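Local coordinates for protein putative Chlorite dismutase TA0507 (Thermoplasma acidophilum, PDB 3DTZ) that is of unproven function but belongs to the chlorite dismutase family, whose members generally bind heme and act as oxidoreductases, at residues I80-S85 / L197-D202; S108-I113 / E225-L230; P149-L154 / K160-E165; Y185-G188 / Q192-V195. One frame throughout, in Å; residues are numbered along the deposited sequence.

Overall arrangement
Following the chain, strand 79-85 opens interaction 1 and strand 106-116 opens interaction 2. Interaction 3 closes first, a short loop joining helix 149-153 to helix 156-172. Interaction 4 follows it in series and closes the turn between strands 180-185 and 194-200. Strand 194-200 then closes interaction 1 over both, tied to strand 79-85. Interaction 2 closes last, tying strand 106-116 to the start of strand 229-234 and the loop before it. Its loop crosses that of interaction 1 and also encloses interactions 3 and 4. Interactions 1, 2 and 4 reach the same curled antiparallel sheet. Interaction 3 lies farther out, its centre about 24 Å from the centre of the chain, and reaches interaction 4 through Y152 and E193.

Interaction 1 of 4, residues I80-S85 / L197-D202; sequences IFWYSS and LYEIPD
W82 meets L197 and E199 through its indole, and the three residues account for all the surface buried here. The strands stay apart, with 9.7 Å between W82 CA and L197 CA. The indole bridges the distance. Its CG is anti to the backbone N (chi1 173°), and CB points at the other strand. L197 brings one methyl obliquely against the pyrrole end, with CD1 3.5 Å from W82 NE1. E199 comes to the other end of the indole. Its chain is extended beyond CG, and the carboxylate lies at the edge of the six-membered ring, with E199 OE2 3.7 Å from W82 CH2. The ring and carboxylate planes are 70° apart. No hydrogen bond crosses the contact; the buried carboxylate has its partners elsewhere. E199 OE1 takes the backbone N of L137 and a salt bridge to R180, while OE2 bonds to Y182 OH. F140 stacks on the W82 ring. Strand 79-85 pairs with 25-33 and 64-72, and strand 194-200 with 139-147 and 180-185. This is packing between strands that are not neighbours: it joins strand 79-85 to strand 194-200 across the interior of the ferredoxin-like alpha+beta barrel typical of the chlorite dismutase family.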
loop_
_atom_site.group_PDB
_atom_site.type_symbol
_atom_site.label_atom_id
_atom_site.label_comp_id
_atom_site.label_asym_id
_atom_site.label_seq_id
_atom_site.Cartn_x
_atom_site.Cartn_y
_atom_site.Cartn_z
ATOM N N ILE D 80 -17.822 11.150 7.359
ATOM C CA ILE D 80 -17.529 10.148 8.400
ATOM C C ILE D 80 -18.823 9.918 9.165
ATOM O O ILE D 80 -19.532 10.873 9.466
ATOM C CB ILE D 80 -16.465 10.671 9.396
ATOM C CG1 ILE D 80 -15.180 11.062 8.654
ATOM C CG2 ILE D 80 -16.165 9.609 10.512
ATOM C CD1 ILE D 80 -14.311 12.161 9.407
ATOM N N PHE D 81 -19.129 8.648 9.436
ATOM C CA PHE D 81 -20.291 8.228 10.212
ATOM C C PHE D 81 -19.803 7.592 11.516
ATOM O O PHE D 81 -18.864 6.806 11.510
ATOM C CB PHE D 81 -21.072 7.143 9.420
ATOM C CG PHE D 81 -21.671 7.642 8.128
ATOM C CD1 PHE D 81 -22.770 8.515 8.155
ATOM C CD2 PHE D 81 -21.135 7.268 6.892
ATOM C CE1 PHE D 81 -23.338 9.001 6.970
ATOM C CE2 PHE D 81 -21.691 7.765 5.686
ATOM C CZ PHE D 81 -22.810 8.613 5.736
ATOM N N TRP D 82 -20.472 7.891 12.616
ATOM C CA TRP D 82 -20.180 7.249 13.895
ATOM C C TRP D 82 -21.516 6.801 14.518
ATOM O O TRP D 82 -22.430 7.591 14.621
ATOM C CB TRP D 82 -19.476 8.243 14.815
ATOM C CG TRP D 82 -19.256 7.789 16.229
ATOM C CD1 TRP D 82 -18.970 6.501 16.665
ATOM C CD2 TRP D 82 -19.281 8.619 17.398
ATOM N NE1 TRP D 82 -18.836 6.497 18.048
ATOM C CE2 TRP D 82 -19.004 7.780 18.518
ATOM C CE3 TRP D 82 -19.494 10.003 17.611
ATOM C CZ2 TRP D 82 -18.924 8.280 19.840
ATOM C CZ3 TRP D 82 -19.422 10.507 18.930
ATOM C CH2 TRP D 82 -19.168 9.632 20.038
ATOM N N TYR D 83 -21.623 5.539 14.928
ATOM C CA TYR D 83 -22.862 5.094 15.613
ATOM C C TYR D 83 -22.539 3.980 16.600
ATOM O O TYR D 83 -21.493 3.306 16.454
ATOM C CB TYR D 83 -23.924 4.603 14.610
ATOM C CG TYR D 83 -23.428 3.579 13.631
ATOM C CD1 TYR D 83 -23.465 2.213 13.930
ATOM C CD2 TYR D 83 -22.849 3.982 12.419
ATOM C CE1 TYR D 83 -22.970 1.265 12.992
ATOM C CE2 TYR D 83 -22.368 3.072 11.511
ATOM C CZ TYR D 83 -22.431 1.725 11.796
ATOM O OH TYR D 83 -21.911 0.855 10.869
ATOM N N SER D 84 -23.455 3.758 17.544
ATOM C CA SER D 84 -23.239 2.811 18.651
ATOM C C SER D 84 -24.531 2.068 18.996
ATOM O O SER D 84 -25.607 2.622 18.844
ATOM C CB SER D 84 -22.719 3.540 19.896
ATOM O OG SER D 84 -21.738 4.521 19.568
ATOM N N SER D 85 -24.405 0.834 19.487
ATOM C CA SER D 85 -25.556 0.010 19.897
ATOM C C SER D 85 -25.063 -1.160 20.741
ATOM O O SER D 85 -23.965 -1.636 20.529
ATOM C CB SER D 85 -26.259 -0.602 18.674
ATOM O OG SER D 85 -27.400 -1.396 19.076
ATOM N N LEU D 197 -11.705 7.269 20.407
ATOM C CA LEU D 197 -12.616 8.288 19.861
ATOM C C LEU D 197 -12.658 9.500 20.798
ATOM O O LEU D 197 -12.713 9.341 22.025
ATOM C CB LEU D 197 -14.035 7.711 19.737
ATOM C CG LEU D 197 -14.150 6.353 19.045
ATOM C CD1 LEU D 197 -15.572 5.838 19.081
ATOM C CD2 LEU D 197 -13.591 6.402 17.618
ATOM N N TYR D 198 -12.715 10.700 20.217
ATOM C CA TYR D 198 -12.800 11.935 21.007
ATOM C C TYR D 198 -13.804 12.876 20.381
ATOM O O TYR D 198 -13.788 13.057 19.171
ATOM C CB TYR D 198 -11.477 12.666 21.042
ATOM C CG TYR D 198 -10.386 11.775 21.550
ATOM C CD1 TYR D 198 -10.181 11.643 22.926
ATOM C CD2 TYR D 198 -9.637 10.999 20.669
ATOM C CE1 TYR D 198 -9.200 10.800 23.413
ATOM C CE2 TYR D 198 -8.639 10.134 21.149
ATOM C CZ TYR D 198 -8.439 10.053 22.521
ATOM O OH TYR D 198 -7.493 9.197 23.035
ATOM N N GLU D 199 -14.652 13.459 21.215
ATOM C CA GLU D 199 -15.422 14.629 20.819
ATOM C C GLU D 199 -14.672 15.830 21.400
ATOM O O GLU D 199 -14.359 15.871 22.598
ATOM C CB GLU D 199 -16.835 14.599 21.391
ATOM C CG GLU D 199 -17.684 13.463 20.867
ATOM C CD GLU D 199 -19.084 13.579 21.406
ATOM O OE1 GLU D 199 -19.734 14.612 21.109
ATOM O OE2 GLU D 199 -19.523 12.658 22.129
ATOM N N ILE D 200 -14.360 16.795 20.547
ATOM C CA ILE D 200 -13.514 17.903 20.988
ATOM C C ILE D 200 -14.097 19.248 20.551
ATOM O O ILE D 200 -14.734 19.321 19.505
ATOM C CB ILE D 200 -12.057 17.771 20.453
ATOM C CG1 ILE D 200 -12.013 17.909 18.942
ATOM C CG2 ILE D 200 -11.422 16.444 20.919
ATOM C CD1 ILE D 200 -10.582 17.913 18.335
ATOM N N PRO D 201 -13.937 20.283 21.393
ATOM C CA PRO D 201 -14.374 21.636 20.986
ATOM C C PRO D 201 -13.400 22.438 20.106
ATOM O O PRO D 201 -13.828 23.406 19.483
ATOM C CB PRO D 201 -14.584 22.351 22.319
ATOM C CG PRO D 201 -13.626 21.654 23.299
ATOM C CD PRO D 201 -13.503 20.218 22.806
ATOM N N ASP D 202 -12.115 22.100 20.112
ATOM C CA ASP D 202 -11.069 22.990 19.548
ATOM C C ASP D 202 -9.926 22.155 19.020
ATOM O O ASP D 202 -9.264 21.436 19.780
ATOM C CB ASP D 202 -10.587 23.983 20.648
ATOM C CG ASP D 202 -9.559 25.021 20.158
ATOM O OD1 ASP D 202 -8.699 24.774 19.278
ATOM O OD2 ASP D 202 -9.568 26.126 20.735
#

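Interaction 2 of 4, residues S108-I113 / E225-L230; sequences SSFSSI and ETPILL
F110 meets P227 and L229 through its two ortho carbons, CD1 toward P227 and CD2 toward L229. CB points toward 225-230, and the ring follows with CG anti to the backbone N (chi1 179°). F110 CD1 meets P227 CG at 3.7 Å, and P227 CD lies close to CD1 and CE1 as well. On the other ortho carbon, F110 CD2 touches L229 CD1 at 3.9 Å. Both partners lie on one side of the ring plane. Each approaches at a slant, neither squarely over the face nor at the edge. A cis peptide bond precedes P227. L229, two residues on, starts the strand that pairs with 139-147 and 64-72. The contact thus joins strand 106-116 to the start of strand 229-234 and the loop leading into it. That loop is also at a subunit boundary, where I228 N bonds to D191 of the second subunit. Replacing F110 with an alanine would probably open a gap beside P227 CG and leave the L229 methyl without its partner. No hydrogen bond or charge pair links the two segments, so across them the contact is van der Waals and apolar.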
loop_
_atom_site.group_PDB
_atom_site.type_symbol
_atom_site.label_atom_id
_atom_site.label_comp_id
_atom_site.label_asym_id
_atom_site.label_seq_id
_atom_site.Cartn_x
_atom_site.Cartn_y
_atom_site.Cartn_z
ATOM N N SER D 108 -15.827 3.229 0.425
ATOM C CA SER D 108 -15.434 3.422 1.815
ATOM C C SER D 108 -13.939 3.542 1.900
ATOM O O SER D 108 -13.207 2.787 1.248
ATOM C CB SER D 108 -15.926 2.292 2.704
ATOM O OG SER D 108 -15.586 2.528 4.072
ATOM N N SER D 109 -13.479 4.492 2.709
ATOM C CA SER D 109 -12.045 4.650 2.935
ATOM C C SER D 109 -11.568 4.134 4.305
ATOM O O SER D 109 -10.349 4.006 4.532
ATOM C CB SER D 109 -11.674 6.125 2.751
ATOM O OG SER D 109 -12.475 6.909 3.613
ATOM N N PHE D 110 -12.506 3.800 5.196
ATOM C CA PHE D 110 -12.149 3.252 6.516
ATOM C C PHE D 110 -13.374 2.636 7.160
ATOM O O PHE D 110 -14.490 3.132 6.989
ATOM C CB PHE D 110 -11.702 4.396 7.470
ATOM C CG PHE D 110 -11.347 3.907 8.856
ATOM C CD1 PHE D 110 -10.092 3.328 9.086
ATOM C CD2 PHE D 110 -12.251 4.027 9.916
ATOM C CE1 PHE D 110 -9.748 2.857 10.370
ATOM C CE2 PHE D 110 -11.931 3.568 11.212
ATOM C CZ PHE D 110 -10.687 2.986 11.446
ATOM N N SER D 111 -13.172 1.566 7.917
ATOM C CA SER D 111 -14.225 1.141 8.840
ATOM C C SER D 111 -13.605 0.489 10.065
ATOM O O SER D 111 -12.513 -0.103 10.000
ATOM C CB SER D 111 -15.225 0.193 8.153
ATOM O OG SER D 111 -14.636 -1.090 7.920
ATOM N N SER D 112 -14.325 0.572 11.188
ATOM C CA SER D 112 -13.864 -0.120 12.399
ATOM C C SER D 112 -15.098 -0.622 13.118
ATOM O O SER D 112 -16.169 -0.091 12.933
ATOM C CB SER D 112 -13.062 0.821 13.318
ATOM O OG SER D 112 -13.863 1.882 13.796
ATOM N N ILE D 113 -14.938 -1.679 13.903
ATOM C CA ILE D 113 -15.986 -2.161 14.809
ATOM C C ILE D 113 -15.260 -2.509 16.102
ATOM O O ILE D 113 -14.225 -3.193 16.106
ATOM C CB ILE D 113 -16.771 -3.381 14.231
ATOM C CG1 ILE D 113 -17.746 -3.970 15.259
ATOM C CG2 ILE D 113 -15.813 -4.529 13.791
ATOM C CD1 ILE D 113 -19.005 -3.208 15.438
ATOM N N GLU D 225 -1.102 4.347 14.997
ATOM C CA GLU D 225 -2.168 5.361 15.081
ATOM C C GLU D 225 -2.367 6.049 13.713
ATOM O O GLU D 225 -2.169 7.272 13.589
ATOM C CB GLU D 225 -1.882 6.418 16.163
ATOM C CG GLU D 225 -1.758 5.917 17.626
ATOM C CD GLU D 225 -1.057 6.943 18.521
ATOM O OE1 GLU D 225 0.016 7.423 18.100
ATOM O OE2 GLU D 225 -1.567 7.279 19.628
ATOM N N THR D 226 -2.726 5.261 12.702
ATOM C CA THR D 226 -3.158 5.765 11.367
ATOM C C THR D 226 -4.289 4.889 10.818
ATOM O O THR D 226 -4.312 3.670 11.079
ATOM C CB THR D 226 -2.003 5.872 10.305
ATOM O OG1 THR D 226 -1.385 4.596 10.109
ATOM C CG2 THR D 226 -0.953 6.847 10.738
ATOM N N PRO D 227 -5.258 5.489 10.077
ATOM C CA PRO D 227 -5.404 6.917 9.815
ATOM C C PRO D 227 -5.983 7.621 11.030
ATOM O O PRO D 227 -6.780 7.020 11.739
ATOM C CB PRO D 227 -6.455 6.961 8.699
ATOM C CG PRO D 227 -7.346 5.732 8.975
ATOM C CD PRO D 227 -6.312 4.694 9.410
ATOM N N ILE D 228 -5.609 8.888 11.250
ATOM C CA ILE D 228 -6.332 9.716 12.191
ATOM C C ILE D 228 -7.389 10.498 11.411
ATOM O O ILE D 228 -7.062 11.284 10.502
ATOM C CB ILE D 228 -5.390 10.668 12.981
ATOM C CG1 ILE D 228 -4.365 9.850 13.775
ATOM C CG2 ILE D 228 -6.208 11.608 13.897
ATOM C CD1 ILE D 228 -3.583 10.665 14.847
ATOM N N LEU D 229 -8.652 10.261 11.755
ATOM C CA LEU D 229 -9.779 10.936 11.121
ATOM C C LEU D 229 -10.162 12.156 11.957
ATOM O O LEU D 229 -10.274 12.057 13.166
ATOM C CB LEU D 229 -10.978 9.998 11.045
ATOM C CG LEU D 229 -10.776 8.666 10.286
ATOM C CD1 LEU D 229 -12.070 7.961 10.140
ATOM C CD2 LEU D 229 -10.174 8.919 8.928
ATOM N N LEU D 230 -10.320 13.304 11.304
ATOM C CA LEU D 230 -10.756 14.528 11.991
ATOM C C LEU D 230 -11.967 15.023 11.245
ATOM O O LEU D 230 -11.888 15.281 10.036
ATOM C CB LEU D 230 -9.650 15.592 11.940
ATOM C CG LEU D 230 -10.021 16.973 12.483
ATOM C CD1 LEU D 230 -10.319 16.892 13.986
ATOM C CD2 LEU D 230 -8.920 18.009 12.197
#

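Interaction 3 of 4, residues P149-L154 / K160-E165; sequences PDWYLL and KEIMHE
This is an apolar contact, mainly between helices, with a Met-aromatic element, set far from the centre of the chain. It joins the short, weakly bonded helix around 149-153 to helix 156-172, just after the chain leaves strand 139-147. W151 carries most of it. With CG anti to the backbone N (chi1 170°), the indole projects across to the longer helix and its six-membered ring does the touching. I162 meets the ring edge near its plane, with CG2 3.7 Å from W151 CZ3. The two side chains run past each other in opposite directions. In the next residue, selenomethionine M163, the bend at chi2 (-51°) turns the selenium to the ring. M163 SE lies 3.7 Å from W151 CH2, and 4.7 Å from the centroid of the W151 six-membered ring. At 58° from the ring normal, the approach is oblique. M163 CG touches W151 CZ2 and CH2 as well. The arrangement is thus two consecutive helices, 149-153 and 156-172, packed through a Met-aromatic contact, with two residues between them. L154, which follows the short helix, adds a longer contact, its CD1 4.2 Å from I162 CD1. Within 149-154, W151 CD1 sits over the centre of the Y152 ring. W221 also meets the W151 ring, and K147 makes a cation-pi contact with it.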
loop_
_atom_site.group_PDB
_atom_site.type_symbol
_atom_site.label_atom_id
_atom_site.label_comp_id
_atom_site.label_asym_id
_atom_site.label_seq_id
_atom_site.Cartn_x
_atom_site.Cartn_y
_atom_site.Cartn_z
ATOM N N PRO D 149 3.875 -6.096 21.608
ATOM C CA PRO D 149 3.621 -7.319 22.393
ATOM C C PRO D 149 4.153 -7.277 23.833
ATOM O O PRO D 149 3.448 -7.719 24.766
ATOM C CB PRO D 149 4.285 -8.413 21.556
ATOM C CG PRO D 149 4.188 -7.876 20.148
ATOM C CD PRO D 149 4.482 -6.412 20.303
ATOM N N ASP D 150 5.345 -6.696 24.018
ATOM C CA ASP D 150 5.961 -6.503 25.347
ATOM C C ASP D 150 5.072 -5.785 26.379
ATOM O O ASP D 150 5.171 -6.039 27.580
ATOM C CB ASP D 150 7.260 -5.755 25.201
ATOM N N TRP D 151 4.243 -4.861 25.915
ATOM C CA TRP D 151 3.339 -4.146 26.802
ATOM C C TRP D 151 2.484 -5.086 27.661
ATOM O O TRP D 151 2.383 -4.887 28.876
ATOM C CB TRP D 151 2.431 -3.201 26.000
ATOM C CG TRP D 151 1.337 -2.631 26.833
ATOM C CD1 TRP D 151 0.042 -3.042 26.872
ATOM C CD2 TRP D 151 1.453 -1.562 27.780
ATOM N NE1 TRP D 151 -0.670 -2.292 27.780
ATOM C CE2 TRP D 151 0.176 -1.374 28.351
ATOM C CE3 TRP D 151 2.516 -0.745 28.203
ATOM C CZ2 TRP D 151 -0.082 -0.388 29.313
ATOM C CZ3 TRP D 151 2.260 0.231 29.165
ATOM C CH2 TRP D 151 0.974 0.394 29.712
ATOM N N TYR D 152 1.867 -6.092 27.026
ATOM C CA TYR D 152 0.932 -7.009 27.712
ATOM C C TYR D 152 1.657 -8.015 28.606
ATOM O O TYR D 152 1.057 -8.575 29.531
ATOM C CB TYR D 152 -0.004 -7.724 26.715
ATOM C CG TYR D 152 -0.790 -6.741 25.882
ATOM C CD1 TYR D 152 -1.988 -6.216 26.353
ATOM C CD2 TYR D 152 -0.303 -6.286 24.650
ATOM C CE1 TYR D 152 -2.701 -5.279 25.615
ATOM C CE2 TYR D 152 -1.009 -5.354 23.907
ATOM C CZ TYR D 152 -2.202 -4.852 24.396
ATOM O OH TYR D 152 -2.894 -3.915 23.694
ATOM N N LEU D 153 2.942 -8.214 28.318
ATOM C CA LEU D 153 3.814 -9.128 29.057
ATOM C C LEU D 153 4.387 -8.490 30.334
ATOM O O LEU D 153 5.018 -9.167 31.156
ATOM C CB LEU D 153 4.944 -9.623 28.147
ATOM C CG LEU D 153 4.625 -10.350 26.830
ATOM C CD1 LEU D 153 5.935 -10.837 26.203
ATOM C CD2 LEU D 153 3.642 -11.522 27.010
ATOM N N LEU D 154 4.170 -7.186 30.492
ATOM C CA LEU D 154 4.503 -6.475 31.716
ATOM C C LEU D 154 3.462 -6.798 32.783
ATOM O O LEU D 154 2.315 -7.094 32.458
ATOM C CB LEU D 154 4.547 -4.961 31.465
ATOM C CG LEU D 154 5.617 -4.382 30.522
ATOM C CD1 LEU D 154 5.331 -2.916 30.180
ATOM C CD2 LEU D 154 7.010 -4.537 31.102
ATOM N N LYS D 160 -0.351 -0.572 35.082
ATOM C CA LYS D 160 -1.192 0.350 35.855
ATOM C C LYS D 160 -0.486 1.658 36.216
ATOM O O LYS D 160 -1.094 2.727 36.163
ATOM C CB LYS D 160 -1.683 -0.314 37.143
ATOM C CG LYS D 160 -3.121 -0.810 37.094
ATOM C CD LYS D 160 -3.591 -1.296 38.482
ATOM C CE LYS D 160 -4.146 -0.156 39.344
ATOM N NZ LYS D 160 -5.445 0.384 38.801
ATOM N N GLU D 161 0.786 1.554 36.604
ATOM C CA GLU D 161 1.603 2.709 36.965
ATOM C C GLU D 161 1.896 3.573 35.735
ATOM O O GLU D 161 1.725 4.795 35.775
ATOM C CB GLU D 161 2.905 2.249 37.622
ATOM C CG GLU D 161 3.917 3.354 37.864
ATOM C CD GLU D 161 5.291 2.816 38.205
ATOM O OE1 GLU D 161 5.376 1.719 38.806
ATOM O OE2 GLU D 161 6.291 3.495 37.878
ATOM N N ILE D 162 2.328 2.932 34.651
ATOM C CA ILE D 162 2.580 3.634 33.401
ATOM C C ILE D 162 1.303 4.360 32.953
ATOM O O ILE D 162 1.348 5.543 32.610
ATOM C CB ILE D 162 3.103 2.689 32.298
ATOM C CG1 ILE D 162 4.503 2.188 32.652
ATOM C CG2 ILE D 162 3.128 3.410 30.939
ATOM C CD1 ILE D 162 4.857 0.849 32.035
HETATM N N MSE D 163 0.172 3.659 32.993
HETATM C CA MSE D 163 -1.104 4.252 32.596
HETATM C C MSE D 163 -1.591 5.341 33.535
HETATM O O MSE D 163 -2.194 6.315 33.089
HETATM C CB MSE D 163 -2.183 3.181 32.388
HETATM C CG MSE D 163 -1.873 2.228 31.243
HETATM SE SE MSE D 163 -1.423 3.173 29.553
HETATM C CE MSE D 163 -3.088 4.204 29.411
ATOM N N HIS D 164 -1.337 5.192 34.833
ATOM C CA HIS D 164 -1.732 6.233 35.784
ATOM C C HIS D 164 -1.042 7.556 35.466
ATOM O O HIS D 164 -1.676 8.614 35.517
ATOM C CB HIS D 164 -1.449 5.809 37.228
ATOM C CG HIS D 164 -1.705 6.889 38.235
ATOM N ND1 HIS D 164 -0.746 7.815 38.596
ATOM C CD2 HIS D 164 -2.808 7.189 38.960
ATOM C CE1 HIS D 164 -1.249 8.637 39.501
ATOM N NE2 HIS D 164 -2.499 8.279 39.740
ATOM N N GLU D 165 0.245 7.483 35.124
ATOM C CA GLU D 165 1.043 8.658 34.775
ATOM C C GLU D 165 0.427 9.392 33.596
ATOM O O GLU D 165 0.363 10.623 33.588
ATOM C CB GLU D 165 2.480 8.263 34.419
ATOM C CG GLU D 165 3.418 9.479 34.238
ATOM C CD GLU D 165 4.603 9.234 33.302
ATOM O OE1 GLU D 165 4.435 8.583 32.250
ATOM O OE2 GLU D 165 5.718 9.715 33.618
#

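Interaction 4 of 4, residues Y185-G188 / Q192-V195; sequences YSFG and QEFV
Y185 and F194 form an antiparallel non-hydrogen-bonded pair, 4.4 Å between their CA atoms, and E193 and F194 make a classic beta bulge opposite M145. Beyond the pair, S186 N gives a hydrogen bond to E193 O at 2.7 Å, from above the carbonyl plane. The S186 hydroxyl is used twice. It donates to Q192 O at 2.7 Å and accepts from Q192 NE2 at 2.9 Å, in a nearly straight bond lying in the amide plane. Q192 turns back to do this: its chain is bent at chi2 (-76°), which brings the amide round to the serine. F187 packs on E193 and F194. E193 CB lies over one face of the F187 ring in a CH-pi contact, 4.1 Å from the centroid. The edge of F187 points at the face of F194 in a T-shaped stack, with planes at 81° and F187 CZ 3.6 Å from F194 CZ. An alanine in place of F187 would probably leave the F194 face without its edge partner and uncover the E193 methylenes. The E193 carboxylate is held elsewhere, by Y152 OH and K147 N and by a salt bridge to R214 of the third subunit. The chemistry is thus split: short polar bonds fix the turn at S186, while aromatic packing covers the stem of an acid that bonds within the chain through OE1 and to the third subunit through OE2.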
loop_
_atom_site.group_PDB
_atom_site.type_symbol
_atom_site.label_atom_id
_atom_site.label_comp_id
_atom_site.label_asym_id
_atom_site.label_seq_id
_atom_site.Cartn_x
_atom_site.Cartn_y
_atom_site.Cartn_z
ATOM N N TYR D 185 -12.195 -1.254 22.400
ATOM C CA TYR D 185 -11.298 -2.376 22.130
ATOM C C TYR D 185 -11.774 -3.249 20.990
ATOM O O TYR D 185 -12.975 -3.432 20.779
ATOM C CB TYR D 185 -10.984 -3.189 23.374
ATOM C CG TYR D 185 -12.145 -3.830 24.083
ATOM C CD1 TYR D 185 -12.873 -3.127 25.074
ATOM C CD2 TYR D 185 -12.501 -5.159 23.822
ATOM C CE1 TYR D 185 -13.949 -3.737 25.756
ATOM C CE2 TYR D 185 -13.582 -5.776 24.508
ATOM C CZ TYR D 185 -14.285 -5.069 25.470
ATOM O OH TYR D 185 -15.342 -5.698 26.133
ATOM N N SER D 186 -10.812 -3.782 20.259
ATOM C CA SER D 186 -11.127 -4.585 19.076
ATOM C C SER D 186 -10.172 -5.785 18.934
ATOM O O SER D 186 -10.048 -6.325 17.843
ATOM C CB SER D 186 -11.152 -3.706 17.811
ATOM O OG SER D 186 -9.948 -2.997 17.667
ATOM N N PHE D 187 -9.532 -6.214 20.030
ATOM C CA PHE D 187 -8.735 -7.475 20.025
ATOM C C PHE D 187 -9.503 -8.590 19.347
ATOM O O PHE D 187 -10.679 -8.803 19.643
ATOM C CB PHE D 187 -8.387 -7.961 21.437
ATOM C CG PHE D 187 -7.551 -6.999 22.205
ATOM C CD1 PHE D 187 -6.169 -7.026 22.073
ATOM C CD2 PHE D 187 -8.149 -6.058 23.058
ATOM C CE1 PHE D 187 -5.360 -6.131 22.781
ATOM C CE2 PHE D 187 -7.352 -5.154 23.774
ATOM C CZ PHE D 187 -5.947 -5.211 23.638
ATOM N N GLY D 188 -8.854 -9.246 18.390
ATOM C CA GLY D 188 -9.427 -10.449 17.781
ATOM C C GLY D 188 -10.530 -10.199 16.757
ATOM O O GLY D 188 -11.020 -11.172 16.163
ATOM N N GLN D 192 -6.726 -3.557 14.482
ATOM C CA GLN D 192 -6.066 -2.771 15.532
ATOM C C GLN D 192 -6.587 -3.312 16.870
ATOM O O GLN D 192 -7.610 -4.020 16.912
ATOM C CB GLN D 192 -6.422 -1.286 15.399
ATOM C CG GLN D 192 -7.901 -0.929 15.664
ATOM C CD GLN D 192 -8.862 -1.296 14.532
ATOM O OE1 GLN D 192 -8.659 -0.933 13.355
ATOM N NE2 GLN D 192 -9.900 -2.040 14.884
ATOM N N GLU D 193 -5.867 -3.008 17.950
ATOM C CA GLU D 193 -6.303 -3.424 19.276
ATOM C C GLU D 193 -7.327 -2.497 19.878
ATOM O O GLU D 193 -8.227 -2.953 20.586
ATOM C CB GLU D 193 -5.103 -3.538 20.221
ATOM C CG GLU D 193 -4.182 -4.688 19.806
ATOM C CD GLU D 193 -2.832 -4.760 20.521
ATOM O OE1 GLU D 193 -2.386 -3.774 21.153
ATOM O OE2 GLU D 193 -2.191 -5.850 20.409
ATOM N N PHE D 194 -7.151 -1.208 19.617
ATOM C CA PHE D 194 -8.035 -0.157 20.122
ATOM C C PHE D 194 -8.503 0.781 19.023
ATOM O O PHE D 194 -7.794 1.019 18.048
ATOM C CB PHE D 194 -7.333 0.670 21.208
ATOM C CG PHE D 194 -6.805 -0.163 22.352
ATOM C CD1 PHE D 194 -7.650 -0.528 23.394
ATOM C CD2 PHE D 194 -5.474 -0.586 22.379
ATOM C CE1 PHE D 194 -7.189 -1.308 24.450
ATOM C CE2 PHE D 194 -4.988 -1.383 23.455
ATOM C CZ PHE D 194 -5.877 -1.724 24.497
ATOM N N VAL D 195 -9.707 1.320 19.184
ATOM C CA VAL D 195 -10.076 2.492 18.397
ATOM C C VAL D 195 -10.392 3.589 19.424
ATOM O O VAL D 195 -11.255 3.402 20.306
ATOM C CB VAL D 195 -11.245 2.240 17.442
ATOM C CG1 VAL D 195 -11.509 3.518 16.590
ATOM C CG2 VAL D 195 -10.971 1.024 16.517
HETATM O O HOH W 1 -6.885 -6.760 17.147
#